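PDB 6PNR: alpha-glucosidase from [Eubacterium] rectale, which probably hydrolyses alpha-glycosidic bonds of sulfoquinovosides as a family 31 sulfoquinovosidase, and here binds a sulfonated aza-sugar inhibitor. Local coordinates for residues N240-G245 against P518-H523; M578-D583 against Y615-E620; Y322-G327 against G353-G358; F45-Y50 against P132-E137. All coordinates share one frame; numbering follows the deposited sequence.

Interaction 1 of 4, residues N240-G245 against P518-H523. With 9VH ([(3~{S},4~{R},5~{R})-4,5-bis(oxidanyl)piperidin-3-yl]methanesulfonic acid), chain C.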
loop_
_atom_site.group_PDB
_atom_site.type_symbol
_atom_site.label_atom_id
_atom_site.label_comp_id
_atom_site.label_asym_id
_atom_site.label_seq_id
_atom_site.Cartn_x
_atom_site.Cartn_y
_atom_site.Cartn_z
ATOM N N ASN A 240 9.962 4.974 45.115
ATOM C CA ASN A 240 9.193 5.802 46.044
ATOM C C ASN A 240 7.779 6.104 45.555
ATOM O O ASN A 240 6.985 6.640 46.329
ATOM C CB ASN A 240 9.919 7.132 46.310
ATOM C CG ASN A 240 11.226 6.955 47.072
ATOM O OD1 ASN A 240 11.421 5.956 47.750
ATOM N ND2 ASN A 240 12.115 7.946 46.981
ATOM N N GLY A 241 7.439 5.794 44.304
ATOM C CA GLY A 241 6.118 6.152 43.825
ATOM C C GLY A 241 6.068 6.643 42.387
ATOM O O GLY A 241 6.868 6.235 41.533
ATOM N N LEU A 242 5.110 7.521 42.114
ATOM C CA LEU A 242 4.787 7.900 40.745
ATOM C C LEU A 242 5.722 8.996 40.244
ATOM O O LEU A 242 6.144 9.869 41.007
ATOM C CB LEU A 242 3.334 8.385 40.683
ATOM C CG LEU A 242 2.666 8.720 39.356
ATOM C CD1 LEU A 242 2.576 7.481 38.489
ATOM C CD2 LEU A 242 1.245 9.300 39.634
ATOM N N ILE A 243 6.046 8.937 38.955
ATOM C CA ILE A 243 6.693 10.031 38.238
ATOM C C ILE A 243 5.582 10.782 37.516
ATOM O O ILE A 243 5.012 10.261 36.552
ATOM C CB ILE A 243 7.740 9.524 37.236
ATOM C CG1 ILE A 243 8.768 8.598 37.913
ATOM C CG2 ILE A 243 8.424 10.702 36.530
ATOM C CD1 ILE A 243 9.656 9.288 38.892
ATOM N N ILE A 244 5.248 11.996 37.962
ATOM C CA ILE A 244 4.110 12.715 37.387
ATOM C C ILE A 244 4.577 13.628 36.254
ATOM O O ILE A 244 5.513 14.424 36.413
ATOM C CB ILE A 244 3.338 13.502 38.465
ATOM C CG1 ILE A 244 4.239 14.456 39.235
ATOM C CG2 ILE A 244 2.662 12.533 39.430
ATOM C CD1 ILE A 244 3.461 15.545 39.968
ATOM N N GLY A 245 3.934 13.491 35.098
ATOM C CA GLY A 245 4.265 14.310 33.952
ATOM C C GLY A 245 3.328 15.497 33.897
ATOM O O GLY A 245 2.147 15.337 33.582
ATOM N N PRO A 518 8.643 -1.735 35.947
ATOM C CA PRO A 518 9.655 -1.110 36.822
ATOM C C PRO A 518 9.433 0.363 37.162
ATOM O O PRO A 518 10.043 0.829 38.135
ATOM C CB PRO A 518 10.961 -1.283 36.030
ATOM C CG PRO A 518 10.702 -2.409 35.097
ATOM C CD PRO A 518 9.250 -2.294 34.726
ATOM N N PHE A 519 8.595 1.108 36.426
ATOM C CA PHE A 519 8.696 2.572 36.429
ATOM C C PHE A 519 7.345 3.163 36.025
ATOM O O PHE A 519 6.926 2.990 34.876
ATOM C CB PHE A 519 9.806 2.975 35.456
ATOM C CG PHE A 519 10.246 4.422 35.515
ATOM C CD1 PHE A 519 11.168 4.858 36.460
ATOM C CD2 PHE A 519 9.823 5.326 34.537
ATOM C CE1 PHE A 519 11.612 6.182 36.470
ATOM C CE2 PHE A 519 10.257 6.647 34.543
ATOM C CZ PHE A 519 11.162 7.072 35.509
ATOM N N MET A 520 6.665 3.842 36.960
ATOM C CA MET A 520 5.334 4.422 36.742
ATOM C C MET A 520 5.445 5.908 36.393
ATOM O O MET A 520 5.843 6.717 37.243
ATOM C CB MET A 520 4.449 4.269 37.982
ATOM C CG MET A 520 3.975 2.859 38.274
ATOM S SD MET A 520 2.713 2.811 39.565
ATOM C CE MET A 520 1.220 3.284 38.646
ATOM N N ARG A 521 5.047 6.276 35.167
ATOM C CA ARG A 521 5.147 7.657 34.705
ATOM C C ARG A 521 3.909 8.062 33.905
ATOM O O ARG A 521 3.478 7.328 33.011
ATOM C CB ARG A 521 6.414 7.854 33.854
ATOM C CG ARG A 521 6.623 9.289 33.366
ATOM C CD ARG A 521 7.888 9.396 32.487
ATOM N NE ARG A 521 7.908 8.402 31.403
ATOM C CZ ARG A 521 7.157 8.485 30.309
ATOM N NH1 ARG A 521 6.321 9.509 30.162
ATOM N NH2 ARG A 521 7.235 7.552 29.360
ATOM N N THR A 522 3.339 9.233 34.224
ATOM C CA THR A 522 2.203 9.762 33.480
ATOM C C THR A 522 2.702 10.735 32.411
ATOM O O THR A 522 3.888 11.064 32.326
ATOM C CB THR A 522 1.181 10.453 34.408
ATOM O OG1 THR A 522 1.734 11.671 34.924
ATOM C CG2 THR A 522 0.760 9.546 35.559
ATOM N N HIS A 523 1.780 11.213 31.581
ATOM C CA HIS A 523 2.153 12.117 30.498
ATOM C C HIS A 523 0.918 12.917 30.130
ATOM O O HIS A 523 -0.157 12.336 29.964
ATOM C CB HIS A 523 2.676 11.314 29.290
ATOM C CG HIS A 523 3.445 12.119 28.285
ATOM N ND1 HIS A 523 3.184 13.449 28.027
ATOM C CD2 HIS A 523 4.450 11.762 27.444
ATOM C CE1 HIS A 523 4.008 13.884 27.088
ATOM N NE2 HIS A 523 4.786 12.880 26.715
HETATM O O1 9VH C . 6.322 17.597 21.400
HETATM S S1 9VH C . 7.753 17.361 21.489
HETATM O O2 9VH C . 8.232 16.735 20.281
HETATM O O3 9VH C . 8.459 18.561 21.866
HETATM C C1 9VH C . 7.935 16.204 22.817
HETATM C C2 9VH C . 7.316 14.825 22.552
HETATM C C3 9VH C . 8.217 14.083 21.576
HETATM N N1 9VH C . 7.987 12.649 21.404
HETATM C C4 9VH C . 7.918 11.940 22.682
HETATM C C5 9VH C . 6.854 12.565 23.569
HETATM O O4 9VH C . 6.816 11.839 24.796
HETATM C C6 9VH C . 7.190 14.023 23.846
HETATM O O5 9VH C . 6.204 14.612 24.689
HETATM O O HOH W 1 8.091 4.808 39.318
HETATM O O HOH W 2 0.037 13.692 34.053
#
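Thr522 turns OG1 between its backbone N and carbonyl carbon (chi1 70°), where OG1 accepts a hydrogen bond from Gly245 N at 2.9 Å, nearly straight at 174°. Ile243 has CG1 beside its own N (chi1 -54°), which brings that methylene obliquely against the Phe519 ring, 3.7 Å from CZ. Between these two contacts the backbones run roughly parallel and pair through a single bridge: Ile243 N gives to Met520 O at 2.8 Å, and Thr522 N to Ile243 O at 3.0 Å. The Leu242 side chain crosses that of Met520 at about a right angle, CD1 3.8 Å from CB, and also meets Thr522 CG2. One water joins Gly241 O to Met520 N; a second joins Gly245 O to Thr522 OG1. The bridge, to a weakly bonded strand 521-522, is consistent with closure of the family 31 TIM barrel. It leads into His523, whose NE2 is hydrogen-bonded to both O4 and O5 of the inhibitor, each at 3.0 Å, with O4 in the imidazole plane. Arg521 turns its guanidinium to Asp490 in a salt bridge. Strand 242-245 is hydrogen-bonded on to strand 267-271, strand 521-522 pairs with strand 490-491, and helix 538-568 packs against Leu242 and Met520.

Interaction 2 of 4, residues M578-D583 against Y615-E620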
loop_
_atom_site.group_PDB
_atom_site.type_symbol
_atom_site.label_atom_id
_atom_site.label_comp_id
_atom_site.label_asym_id
_atom_site.label_seq_id
_atom_site.Cartn_x
_atom_site.Cartn_y
_atom_site.Cartn_z
ATOM N N MET A 578 9.313 -18.431 28.683
ATOM C CA MET A 578 10.628 -18.325 29.298
ATOM C C MET A 578 10.734 -19.191 30.543
ATOM O O MET A 578 11.838 -19.603 30.910
ATOM C CB MET A 578 10.946 -16.874 29.650
ATOM C CG MET A 578 12.347 -16.678 30.193
ATOM S SD MET A 578 12.850 -14.956 30.193
ATOM C CE MET A 578 13.364 -14.757 28.484
ATOM N N HIS A 579 9.612 -19.475 31.207
ATOM C CA HIS A 579 9.619 -20.323 32.390
ATOM C C HIS A 579 8.751 -21.559 32.239
ATOM O O HIS A 579 8.719 -22.386 33.155
ATOM C CB HIS A 579 9.164 -19.541 33.625
ATOM C CG HIS A 579 10.125 -18.480 34.047
ATOM N ND1 HIS A 579 11.381 -18.768 34.536
ATOM C CD2 HIS A 579 10.015 -17.129 34.056
ATOM C CE1 HIS A 579 12.004 -17.638 34.827
ATOM N NE2 HIS A 579 11.201 -16.630 34.536
ATOM N N TYR A 580 8.034 -21.701 31.123
ATOM C CA TYR A 580 7.239 -22.893 30.834
ATOM C C TYR A 580 7.527 -23.306 29.396
ATOM O O TYR A 580 6.688 -23.150 28.508
ATOM C CB TYR A 580 5.756 -22.624 31.078
ATOM C CG TYR A 580 5.517 -22.117 32.477
ATOM C CD1 TYR A 580 5.444 -23.002 33.552
ATOM C CD2 TYR A 580 5.401 -20.755 32.738
ATOM C CE1 TYR A 580 5.235 -22.549 34.835
ATOM C CE2 TYR A 580 5.194 -20.288 34.029
ATOM C CZ TYR A 580 5.114 -21.193 35.075
ATOM O OH TYR A 580 4.919 -20.748 36.364
ATOM N N GLU A 581 8.731 -23.836 29.165
ATOM C CA GLU A 581 9.176 -24.059 27.792
ATOM C C GLU A 581 8.443 -25.197 27.098
ATOM O O GLU A 581 8.502 -25.285 25.868
ATOM C CB GLU A 581 10.675 -24.333 27.749
ATOM C CG GLU A 581 11.502 -23.220 28.326
ATOM C CD GLU A 581 12.952 -23.331 27.940
ATOM O OE1 GLU A 581 13.284 -24.304 27.236
ATOM O OE2 GLU A 581 13.755 -22.454 28.333
ATOM N N SER A 582 7.777 -26.076 27.844
ATOM C CA SER A 582 7.040 -27.187 27.251
ATOM C C SER A 582 5.594 -26.836 26.935
ATOM O O SER A 582 4.875 -27.673 26.378
ATOM C CB SER A 582 7.066 -28.404 28.185
ATOM O OG SER A 582 8.399 -28.756 28.505
ATOM N N ASP A 583 5.151 -25.631 27.289
ATOM C CA ASP A 583 3.757 -25.231 27.127
ATOM C C ASP A 583 3.585 -24.671 25.719
ATOM O O ASP A 583 4.113 -23.601 25.402
ATOM C CB ASP A 583 3.374 -24.215 28.198
ATOM C CG ASP A 583 1.885 -23.945 28.247
ATOM O OD1 ASP A 583 1.244 -23.921 27.174
ATOM O OD2 ASP A 583 1.357 -23.748 29.361
ATOM N N TYR A 615 -5.121 -17.202 30.295
ATOM C CA TYR A 615 -4.495 -18.511 30.201
ATOM C C TYR A 615 -3.353 -18.585 31.207
ATOM O O TYR A 615 -2.404 -17.798 31.131
ATOM C CB TYR A 615 -3.971 -18.811 28.798
ATOM C CG TYR A 615 -3.180 -20.104 28.801
ATOM C CD1 TYR A 615 -3.830 -21.331 28.713
ATOM C CD2 TYR A 615 -1.794 -20.105 28.943
ATOM C CE1 TYR A 615 -3.123 -22.522 28.742
ATOM C CE2 TYR A 615 -1.076 -21.298 28.976
ATOM C CZ TYR A 615 -1.752 -22.502 28.872
ATOM O OH TYR A 615 -1.064 -23.694 28.901
ATOM N N LEU A 616 -3.433 -19.545 32.134
ATOM C CA LEU A 616 -2.346 -19.797 33.072
ATOM C C LEU A 616 -1.598 -21.065 32.685
ATOM O O LEU A 616 -2.234 -22.097 32.429
ATOM C CB LEU A 616 -2.873 -19.936 34.505
ATOM C CG LEU A 616 -3.477 -18.714 35.181
ATOM C CD1 LEU A 616 -3.978 -19.096 36.562
ATOM C CD2 LEU A 616 -2.450 -17.599 35.266
ATOM N N PRO A 617 -0.271 -21.031 32.615
ATOM C CA PRO A 617 0.493 -22.277 32.479
ATOM C C PRO A 617 0.297 -23.164 33.701
ATOM O O PRO A 617 -0.122 -22.706 34.765
ATOM C CB PRO A 617 1.948 -21.799 32.372
ATOM C CG PRO A 617 1.852 -20.339 31.973
ATOM C CD PRO A 617 0.591 -19.836 32.596
ATOM N N GLN A 618 0.619 -24.451 33.536
ATOM C CA GLN A 618 0.496 -25.435 34.611
ATOM C C GLN A 618 1.417 -25.114 35.779
ATOM O O GLN A 618 2.640 -25.251 35.668
ATOM C CB GLN A 618 0.805 -26.850 34.099
ATOM C CG GLN A 618 -0.193 -27.388 33.089
ATOM C CD GLN A 618 -1.558 -27.668 33.700
ATOM O OE1 GLN A 618 -1.661 -28.264 34.779
ATOM N NE2 GLN A 618 -2.614 -27.234 33.013
ATOM N N ASP A 619 0.839 -24.713 36.905
ATOM C CA ASP A 619 1.596 -24.329 38.092
ATOM C C ASP A 619 0.577 -24.046 39.183
ATOM O O ASP A 619 -0.632 -24.053 38.934
ATOM C CB ASP A 619 2.489 -23.114 37.824
ATOM C CG ASP A 619 3.733 -23.102 38.681
ATOM O OD1 ASP A 619 3.681 -23.634 39.808
ATOM O OD2 ASP A 619 4.763 -22.564 38.223
ATOM N N GLU A 620 1.067 -23.787 40.392
ATOM C CA GLU A 620 0.202 -23.447 41.520
ATOM C C GLU A 620 0.083 -21.930 41.612
ATOM O O GLU A 620 1.000 -21.255 42.082
ATOM C CB GLU A 620 0.751 -24.047 42.808
ATOM C CG GLU A 620 0.632 -25.546 42.827
ATOM C CD GLU A 620 -0.810 -25.984 42.693
ATOM O OE1 GLU A 620 -1.557 -25.864 43.693
ATOM O OE2 GLU A 620 -1.204 -26.421 41.583
#
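Tyr580 opens a type I beta turn that ends at Asp583, closed by Asp583 N to Tyr580 O at 3.2 Å, and both residues direct their side chains at the end of strand 611-616 and the loop that follows it. The contact is loop packing within the beta-rich C-terminal domain of the family 31 fold, made without backbone hydrogen bonds between the two segments. Pro617 fits against one face of the Tyr580 ring: its CB stands 3.7 Å from the ring centroid and 15° off the normal, a CH-pi contact, while CG extends toward CD2 and CE2. From the far end of the ring, the phenol OH donates to Asp619 OD2 at 2.6 Å. That oxygen lies at the ring edge and in its plane, but the carboxylate is turned 80° to the ring and is met on its anti side. With Tyr580 cut back to an alanine, Asp619 OD2 would probably lose its phenol donor and a gap would open beside Pro617 CB. Asp619 is also steadied from its own segment, because OD1 accepts Glu620 N at 2.7 Å; its ion pair with Arg649 is long and weak. Trp621 and Leu594 add further packing around Tyr580. The second polar link runs the other way across the contact: Asp583 CG is anti to its backbone N (chi1 -170°), a setting that extends the carboxylate toward Tyr615, which approaches from the opposite direction. The Tyr615 OH donates to Asp583 OD2 at a very short 2.5 Å.

Interaction 3 of 4, residues Y322-G327 against G353-G358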
loop_
_atom_site.group_PDB
_atom_site.type_symbol
_atom_site.label_atom_id
_atom_site.label_comp_id
_atom_site.label_asym_id
_atom_site.label_seq_id
_atom_site.Cartn_x
_atom_site.Cartn_y
_atom_site.Cartn_z
ATOM N N TYR A 322 18.563 17.059 18.670
ATOM C CA TYR A 322 18.367 18.108 17.677
ATOM C C TYR A 322 18.226 19.455 18.378
ATOM O O TYR A 322 17.975 19.519 19.583
ATOM C CB TYR A 322 17.124 17.825 16.816
ATOM C CG TYR A 322 16.991 16.360 16.417
ATOM C CD1 TYR A 322 17.987 15.724 15.690
ATOM C CD2 TYR A 322 15.863 15.618 16.768
ATOM C CE1 TYR A 322 17.872 14.387 15.318
ATOM C CE2 TYR A 322 15.736 14.288 16.393
ATOM C CZ TYR A 322 16.750 13.678 15.685
ATOM O OH TYR A 322 16.638 12.359 15.327
ATOM N N LEU A 323 18.370 20.543 17.617
ATOM C CA LEU A 323 18.291 21.893 18.182
ATOM C C LEU A 323 17.522 22.791 17.228
ATOM O O LEU A 323 17.899 22.913 16.062
ATOM C CB LEU A 323 19.693 22.460 18.432
ATOM C CG LEU A 323 20.476 21.721 19.497
ATOM C CD1 LEU A 323 21.967 22.100 19.425
ATOM C CD2 LEU A 323 19.863 22.048 20.867
ATOM N N VAL A 324 16.443 23.413 17.717
ATOM C CA VAL A 324 15.638 24.287 16.867
ATOM C C VAL A 324 16.434 25.550 16.524
ATOM O O VAL A 324 17.199 26.075 17.343
ATOM C CB VAL A 324 14.296 24.618 17.557
ATOM C CG1 VAL A 324 14.516 25.389 18.862
ATOM C CG2 VAL A 324 13.365 25.392 16.618
ATOM N N ASN A 325 16.236 26.056 15.312
ATOM C CA ASN A 325 17.132 27.065 14.750
ATOM C C ASN A 325 16.933 28.477 15.313
ATOM O O ASN A 325 17.571 29.407 14.820
ATOM C CB ASN A 325 17.011 27.089 13.223
ATOM C CG ASN A 325 15.676 27.603 12.741
ATOM O OD1 ASN A 325 14.735 27.755 13.515
ATOM N ND2 ASN A 325 15.584 27.860 11.436
ATOM N N ASP A 326 16.093 28.688 16.324
ATOM C CA ASP A 326 16.074 29.987 16.987
ATOM C C ASP A 326 16.599 29.911 18.415
ATOM O O ASP A 326 16.440 30.870 19.176
ATOM C CB ASP A 326 14.671 30.618 16.938
ATOM C CG ASP A 326 13.623 29.856 17.761
ATOM O OD1 ASP A 326 13.946 28.797 18.341
ATOM O OD2 ASP A 326 12.461 30.329 17.829
ATOM N N GLY A 327 17.250 28.797 18.793
ATOM C CA GLY A 327 17.723 28.640 20.151
ATOM C C GLY A 327 19.173 29.071 20.358
ATOM O O GLY A 327 19.962 29.191 19.420
ATOM N N GLY A 353 7.772 19.665 11.871
ATOM C CA GLY A 353 6.372 20.045 11.931
ATOM C C GLY A 353 6.196 21.481 12.360
ATOM O O GLY A 353 5.910 21.751 13.533
ATOM N N GLU A 354 6.387 22.415 11.426
ATOM C CA GLU A 354 6.254 23.855 11.639
ATOM C C GLU A 354 7.418 24.435 12.437
ATOM O O GLU A 354 7.318 25.562 12.947
ATOM C CB GLU A 354 4.907 24.215 12.296
ATOM C CG GLU A 354 3.713 23.769 11.443
ATOM C CD GLU A 354 2.367 23.675 12.182
ATOM O OE1 GLU A 354 2.191 24.271 13.264
ATOM O OE2 GLU A 354 1.465 22.998 11.641
ATOM N N PHE A 355 8.515 23.688 12.583
ATOM C CA PHE A 355 9.771 24.250 13.059
ATOM C C PHE A 355 10.905 23.383 12.530
ATOM O O PHE A 355 10.713 22.210 12.207
ATOM C CB PHE A 355 9.816 24.386 14.598
ATOM C CG PHE A 355 9.703 23.079 15.373
ATOM C CD1 PHE A 355 8.463 22.509 15.635
ATOM C CD2 PHE A 355 10.831 22.471 15.900
ATOM C CE1 PHE A 355 8.353 21.341 16.376
ATOM C CE2 PHE A 355 10.733 21.293 16.642
ATOM C CZ PHE A 355 9.490 20.734 16.887
ATOM N N TYR A 356 12.089 23.983 12.427
ATOM C CA TYR A 356 13.239 23.373 11.769
ATOM C C TYR A 356 14.414 23.294 12.726
ATOM O O TYR A 356 14.674 24.242 13.477
ATOM C CB TYR A 356 13.642 24.176 10.528
ATOM C CG TYR A 356 12.526 24.270 9.521
ATOM C CD1 TYR A 356 11.514 25.218 9.663
ATOM C CD2 TYR A 356 12.473 23.406 8.436
ATOM C CE1 TYR A 356 10.482 25.303 8.754
ATOM C CE2 TYR A 356 11.440 23.493 7.511
ATOM C CZ TYR A 356 10.448 24.441 7.680
ATOM O OH TYR A 356 9.417 24.529 6.772
ATOM N N CYS A 357 15.145 22.182 12.670
ATOM C CA CYS A 357 16.205 21.922 13.633
ATOM C C CYS A 357 17.448 21.392 12.936
ATOM O O CYS A 357 17.362 20.681 11.936
ATOM C CB CYS A 357 15.759 20.910 14.706
ATOM S SG CYS A 357 14.208 21.379 15.504
ATOM N N GLY A 358 18.605 21.739 13.490
ATOM C CA GLY A 358 19.830 21.091 13.083
ATOM C C GLY A 358 19.987 19.742 13.758
ATOM O O GLY A 358 19.509 19.515 14.866
HETATM O O HOH W 3 11.992 26.731 13.331
#
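Leu323 and Gly358 form the hydrogen-bonded pair of an antiparallel beta ladder in which strand 322-324 flanks strand 356-359, the middle strand of a small three-stranded sheet in the TIM-barrel domain. Leu323 N gives to Gly358 O at 3.1 Å, and Gly358 N returns a bond to Leu323 O at 2.9 Å. The next pair, Val324 with Cys357, is non-hydrogen-bonded and close, with CA atoms 4.0 Å apart. Here the packing is tight: Cys357 SG sits 3.5 Å from Val324 CA. Val324 CG2, anti to the backbone N, reaches Phe355 CD2 at 3.9 Å as the two side chains cross at about a right angle. Phe355 also meets Trp289 edge-to-face, and its side chain is about 5 Å from the bound inhibitor, which places this buried side close to the ligand pocket. The part formed by exposed Tyr356 and partly exposed Asn325 is looser. Their backbones still share a bond from Asn325 N to Tyr356 O, but their side chains approach no nearer than 4.3 Å, from Asn325 ND2 to Tyr356 CB. A water fills the link, donating to Asn325 OD1 and accepting from Tyr356 N, each at 2.9 Å.

Interaction 4 of 4, residues F45-Y50 against P132-E137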
loop_
_atom_site.group_PDB
_atom_site.type_symbol
_atom_site.label_atom_id
_atom_site.label_comp_id
_atom_site.label_asym_id
_atom_site.label_seq_id
_atom_site.Cartn_x
_atom_site.Cartn_y
_atom_site.Cartn_z
ATOM N N PHE A 45 9.035 7.350 6.772
ATOM C CA PHE A 45 9.874 6.966 5.632
ATOM C C PHE A 45 9.115 5.966 4.765
ATOM O O PHE A 45 8.902 4.821 5.174
ATOM C CB PHE A 45 11.215 6.356 6.078
ATOM C CG PHE A 45 12.161 7.336 6.749
ATOM C CD1 PHE A 45 12.039 7.631 8.102
ATOM C CD2 PHE A 45 13.180 7.942 6.028
ATOM C CE1 PHE A 45 12.890 8.532 8.715
ATOM C CE2 PHE A 45 14.049 8.835 6.642
ATOM C CZ PHE A 45 13.903 9.137 7.977
ATOM N N LYS A 46 8.726 6.390 3.568
ATOM C CA LYS A 46 8.215 5.480 2.551
ATOM C C LYS A 46 9.405 5.003 1.728
ATOM O O LYS A 46 10.024 5.792 1.005
ATOM C CB LYS A 46 7.172 6.170 1.676
ATOM C CG LYS A 46 6.605 5.298 0.562
ATOM C CD LYS A 46 5.635 6.084 -0.328
ATOM C CE LYS A 46 5.418 5.379 -1.664
ATOM N NZ LYS A 46 5.275 3.897 -1.484
ATOM N N ILE A 47 9.741 3.725 1.861
ATOM C CA ILE A 47 10.926 3.144 1.248
ATOM C C ILE A 47 10.493 2.094 0.230
ATOM O O ILE A 47 9.738 1.171 0.559
ATOM C CB ILE A 47 11.860 2.533 2.309
ATOM C CG1 ILE A 47 12.472 3.652 3.166
ATOM C CG2 ILE A 47 12.957 1.694 1.647
ATOM C CD1 ILE A 47 13.338 3.151 4.288
ATOM N N THR A 48 10.964 2.242 -1.003
ATOM C CA THR A 48 10.813 1.223 -2.029
ATOM C C THR A 48 12.182 0.930 -2.628
ATOM O O THR A 48 13.120 1.717 -2.493
ATOM C CB THR A 48 9.847 1.660 -3.133
ATOM O OG1 THR A 48 10.324 2.882 -3.710
ATOM C CG2 THR A 48 8.449 1.874 -2.572
ATOM N N ASP A 49 12.284 -0.211 -3.305
ATOM C CA ASP A 49 13.531 -0.651 -3.908
ATOM C C ASP A 49 13.258 -1.110 -5.334
ATOM O O ASP A 49 12.206 -1.690 -5.618
ATOM C CB ASP A 49 14.158 -1.798 -3.080
ATOM C CG ASP A 49 15.631 -2.051 -3.410
ATOM O OD1 ASP A 49 16.314 -1.130 -3.926
ATOM O OD2 ASP A 49 16.100 -3.188 -3.143
ATOM N N TYR A 50 14.208 -0.850 -6.225
ATOM C CA TYR A 50 14.166 -1.346 -7.599
ATOM C C TYR A 50 15.341 -2.304 -7.774
ATOM O O TYR A 50 16.486 -1.866 -7.906
ATOM C CB TYR A 50 14.226 -0.197 -8.591
ATOM C CG TYR A 50 14.305 -0.641 -10.032
ATOM C CD1 TYR A 50 13.534 -1.701 -10.501
ATOM C CD2 TYR A 50 15.128 0.023 -10.935
ATOM C CE1 TYR A 50 13.597 -2.100 -11.836
ATOM C CE2 TYR A 50 15.196 -0.362 -12.265
ATOM C CZ TYR A 50 14.434 -1.424 -12.713
ATOM O OH TYR A 50 14.512 -1.796 -14.048
ATOM N N PRO A 132 10.825 -5.006 7.967
ATOM C CA PRO A 132 11.877 -4.034 7.648
ATOM C C PRO A 132 12.526 -3.495 8.912
ATOM O O PRO A 132 11.861 -3.255 9.920
ATOM C CB PRO A 132 11.117 -2.931 6.899
ATOM C CG PRO A 132 9.988 -3.675 6.249
ATOM C CD PRO A 132 9.587 -4.759 7.207
ATOM N N ILE A 133 13.840 -3.300 8.843
ATOM C CA ILE A 133 14.642 -2.830 9.972
ATOM C C ILE A 133 15.085 -1.409 9.638
ATOM O O ILE A 133 16.092 -1.206 8.948
ATOM C CB ILE A 133 15.849 -3.757 10.226
ATOM C CG1 ILE A 133 15.398 -5.217 10.349
ATOM C CG2 ILE A 133 16.688 -3.278 11.444
ATOM C CD1 ILE A 133 14.414 -5.503 11.474
ATOM N N TRP A 134 14.303 -0.423 10.076
ATOM C CA TRP A 134 14.560 0.977 9.748
ATOM C C TRP A 134 13.890 1.788 10.846
ATOM O O TRP A 134 12.664 1.734 10.978
ATOM C CB TRP A 134 13.997 1.327 8.364
ATOM C CG TRP A 134 14.356 2.697 7.843
ATOM C CD1 TRP A 134 13.566 3.814 7.851
ATOM C CD2 TRP A 134 15.590 3.087 7.220
ATOM N NE1 TRP A 134 14.230 4.871 7.270
ATOM C CE2 TRP A 134 15.478 4.452 6.882
ATOM C CE3 TRP A 134 16.786 2.417 6.931
ATOM C CZ2 TRP A 134 16.514 5.156 6.263
ATOM C CZ3 TRP A 134 17.812 3.119 6.306
ATOM C CH2 TRP A 134 17.669 4.468 5.980
ATOM N N THR A 135 14.678 2.489 11.656
ATOM C CA THR A 135 14.078 3.259 12.741
ATOM C C THR A 135 13.318 4.449 12.160
ATOM O O THR A 135 13.760 5.085 11.201
ATOM C CB THR A 135 15.141 3.708 13.758
ATOM O OG1 THR A 135 14.517 4.453 14.814
ATOM C CG2 THR A 135 16.247 4.550 13.116
ATOM N N SER A 136 12.127 4.702 12.697
ATOM C CA SER A 136 11.286 5.772 12.169
ATOM C C SER A 136 10.189 6.050 13.185
ATOM O O SER A 136 10.039 5.331 14.174
ATOM C CB SER A 136 10.677 5.398 10.808
ATOM O OG SER A 136 9.600 4.475 10.960
ATOM N N GLU A 137 9.410 7.088 12.924
ATOM C CA GLU A 137 8.145 7.193 13.633
ATOM C C GLU A 137 7.387 5.874 13.466
ATOM O O GLU A 137 7.345 5.321 12.354
ATOM C CB GLU A 137 7.325 8.368 13.089
ATOM C CG GLU A 137 7.885 9.731 13.482
ATOM C CD GLU A 137 7.528 10.118 14.910
ATOM O OE1 GLU A 137 6.655 9.463 15.520
ATOM O OE2 GLU A 137 8.142 11.064 15.435
HETATM O O HOH W 4 7.997 5.299 8.244
#
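An outermost strand of the six-stranded antiparallel sheet, 44-56, meets the loop that follows the other outermost strand, 130-133, in a small aromatic cluster. The edge of Trp134 is directed at the face of Phe45 in a T-shaped (edge-to-face) stack, with the phenyl and five-membered ring centroids 4.7 Å apart and the planes at 76°. NE1 is the leading atom, 3.3 Å from Phe45 CG. Ile47 addresses a face of the same indole: CD1 stands 3.5 Å from the centroid of the five-membered ring, only 4° off its normal, a CH-pi contact. Trp134 CG lies opposite its backbone N (chi1 -173°), which extends the indole to both partners. Replacing Phe45 with a serine would probably leave the Trp134 edge without its aromatic face and open a gap beside Ser136 CB, which now lies 3.8 Å from Phe45 CD1. A water accepts from Phe45 N at 2.7 Å and donates to Ser136 OG at a longer 3.3 Å. His412, from helix 408-429, stacks on Trp134 and meets Phe45 edge-to-face, joining the cluster to a helix of the TIM-barrel domain. On the sheet side, Val38 and Met40 of strand 29-41 pack against Phe45.

In the fold
From the N terminus, interaction 4 comes first, closing a loop of 81 residues that contains much of the N-terminal beta structure and bringing strand 44-56 to the chain leaving strand 130-133. Interaction 1 then spans 272 residues, joining the beginning of the TIM barrel to its end. Interaction 3 lies wholly within that span, where its short ladder closes a 25-residue excursion of the same domain. Interaction 2 follows in series, closing 31 residues in the C-terminal domain. None of the loops cross. Interactions 3 and 4 approach most closely, about 8 Å between nearest atoms, whereas interactions 2 and 3 have centres 51 Å apart, on opposite sides of the chain's centre.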